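Local coordinates for HpcH/HpaI aldolase/citrate lyase family protein (Burkholderia cenocepacia, PDB 4MF4) that belongs to the HpcH/HpaI aldolase/citrate lyase family of TIM-barrel proteins and forms an assembly of six chains, at residues 28-33 and 49-54. Numbering follows the deposited sequence.
Sequences YGLWLS and DWLCID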
# COMPACT_ATOMS: atom_id res chain seq x y z
N TYR A 28 7.95 -21.70 23.02
CA TYR A 28 7.39 -20.41 23.39
C TYR A 28 7.18 -19.51 22.17
O TYR A 28 8.06 -19.37 21.31
CB TYR A 28 8.28 -19.73 24.43
CG TYR A 28 8.42 -20.52 25.71
CD1 TYR A 28 7.37 -20.58 26.61
CD2 TYR A 28 9.59 -21.20 26.01
CE1 TYR A 28 7.47 -21.32 27.79
CE2 TYR A 28 9.73 -21.93 27.20
CZ TYR A 28 8.65 -22.00 28.08
OH TYR A 28 8.71 -22.73 29.25
N GLY A 29 6.01 -18.88 22.13
CA GLY A 29 5.59 -18.13 20.96
C GLY A 29 5.15 -16.75 21.36
O GLY A 29 4.92 -16.46 22.54
N LEU A 30 5.03 -15.88 20.38
CA LEU A 30 4.49 -14.56 20.61
C LEU A 30 3.43 -14.35 19.51
O LEU A 30 3.67 -14.75 18.38
CB LEU A 30 5.64 -13.57 20.45
CG LEU A 30 5.49 -12.13 20.89
CD1 LEU A 30 5.24 -12.03 22.42
CD2 LEU A 30 6.77 -11.38 20.49
N TRP A 31 2.27 -13.76 19.86
CA TRP A 31 1.22 -13.40 18.93
C TRP A 31 1.56 -12.08 18.25
O TRP A 31 1.95 -11.10 18.94
CB TRP A 31 -0.10 -13.19 19.69
CG TRP A 31 -1.27 -13.67 18.98
CD1 TRP A 31 -2.25 -12.92 18.41
CD2 TRP A 31 -1.62 -15.04 18.77
NE1 TRP A 31 -3.19 -13.76 17.84
CE2 TRP A 31 -2.81 -15.06 18.05
CE3 TRP A 31 -1.03 -16.26 19.12
CZ2 TRP A 31 -3.45 -16.24 17.69
CZ3 TRP A 31 -1.64 -17.43 18.74
CH2 TRP A 31 -2.84 -17.43 18.03
N LEU A 32 1.44 -12.05 16.92
CA LEU A 32 1.68 -10.84 16.17
C LEU A 32 0.36 -10.29 15.64
O LEU A 32 -0.16 -10.80 14.65
CB LEU A 32 2.66 -11.07 15.02
CG LEU A 32 4.00 -11.72 15.32
CD1 LEU A 32 4.79 -11.86 14.03
CD2 LEU A 32 4.78 -10.94 16.36
N SER A 33 -0.14 -9.25 16.31
CA SER A 33 -1.38 -8.53 16.00
C SER A 33 -1.19 -7.17 15.29
O SER A 33 -2.13 -6.66 14.66
CB SER A 33 -2.15 -8.22 17.29
OG SER A 33 -2.38 -9.40 18.04
N ASP A 49 10.57 -19.41 20.09
CA ASP A 49 10.54 -20.60 19.20
C ASP A 49 9.59 -20.41 18.00
O ASP A 49 9.85 -20.92 16.89
CB ASP A 49 10.19 -21.83 20.01
CG ASP A 49 11.13 -22.01 21.18
OD1 ASP A 49 12.36 -22.06 20.90
OD2 ASP A 49 10.68 -22.01 22.38
N TRP A 50 8.48 -19.71 18.22
CA TRP A 50 7.53 -19.45 17.11
C TRP A 50 6.90 -18.09 17.23
O TRP A 50 6.87 -17.52 18.31
CB TRP A 50 6.47 -20.57 17.03
CG TRP A 50 5.70 -20.79 18.28
CD1 TRP A 50 6.13 -21.44 19.41
CD2 TRP A 50 4.37 -20.35 18.54
NE1 TRP A 50 5.14 -21.42 20.37
CE2 TRP A 50 4.05 -20.75 19.86
CE3 TRP A 50 3.43 -19.64 17.81
CZ2 TRP A 50 2.82 -20.48 20.44
CZ3 TRP A 50 2.19 -19.40 18.39
CH2 TRP A 50 1.91 -19.81 19.72
N LEU A 51 6.42 -17.55 16.11
CA LEU A 51 5.71 -16.29 16.07
C LEU A 51 4.44 -16.46 15.25
O LEU A 51 4.48 -17.06 14.19
CB LEU A 51 6.57 -15.20 15.41
CG LEU A 51 7.91 -14.85 16.04
CD1 LEU A 51 8.72 -13.90 15.16
CD2 LEU A 51 7.69 -14.17 17.37
N CYS A 52 3.31 -15.98 15.75
CA CYS A 52 2.01 -16.22 15.06
C CYS A 52 1.49 -14.98 14.33
O CYS A 52 1.25 -13.96 14.97
CB CYS A 52 0.94 -16.72 16.02
SG CYS A 52 -0.55 -17.23 15.15
N ILE A 53 1.36 -15.07 13.03
CA ILE A 53 0.72 -14.01 12.23
C ILE A 53 -0.76 -14.31 12.22
O ILE A 53 -1.21 -15.26 11.61
CB ILE A 53 1.29 -13.96 10.81
CG1 ILE A 53 2.79 -13.67 10.84
CG2 ILE A 53 0.59 -12.90 9.94
CD1 ILE A 53 3.48 -14.15 9.58
N ASP A 54 -1.55 -13.48 12.91
CA ASP A 54 -2.99 -13.76 13.05
C ASP A 54 -3.82 -13.15 11.89
O ASP A 54 -3.74 -11.97 11.70
CB ASP A 54 -3.46 -13.17 14.34
CG ASP A 54 -4.90 -13.52 14.67
OD1 ASP A 54 -5.47 -14.45 14.06
OD2 ASP A 54 -5.40 -12.95 15.66
O HOH W 1 -4.72 -10.82 17.20
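Gly-29 CA stands over one face of the Trp-50 indole, a CH-pi contact, 3.3 Å from the centroid of the five-membered ring and 15° off its normal. The first torsion of Trp-50 (chi1 56°) sets CG between backbone N and carbonyl carbon, folding the indole back over the neighbouring strand; its NE1 is bonded to Leu-27 O. The Trp-31 ring carries Cys-52 on one face, with SG 3.8 Å from the centroid of the six-membered ring, a sulfur-aromatic contact, and CB adding a CH-pi contact there. Trp-31 CZ3 meets the edge of the Trp-50 ring. At the Trp-31 edge NE1 donates to Asp-54 OD2 (3.2 Å): the oxygen lies near the indole plane, whereas the N-H comes from above the carboxylate plane. A water that donates to OD2 also bonds Ser-33 OG, while OD1 takes Glu-56 N and a salt bridge from Arg-84, so both carboxylate oxygens are gripped and its rotation is probably fixed.

Parallel pairing is documented by alternating bonds: Trp-50 N to Tyr-28 O, Leu-30 N to Trp-50 O, Cys-52 N to Leu-30 O (2.9 Å) and Leu-32 N to Cys-52 O (2.7 Å). Asp-54 N to Leu-32 O is weak. At the start, Tyr-28 N gives Asp-49 OD2 a straight bond (2.8 Å, 172°) to its anti lone pair. Leu-32 CD1 reaches Leu-51 CB at 4.0 Å.

These first two strands of the eight-stranded barrel are joined through helix 37-43. The tryptophans and Cys-52 point into its interior, where Trp-31 meets Phe-229 edge-to-face; Leu-30, Leu-32, Leu-51 and Ile-53 point outward, helix 62-73 covering the last two. Strand 246-251 borders 28-32, and strand 80-84 borders 50-54.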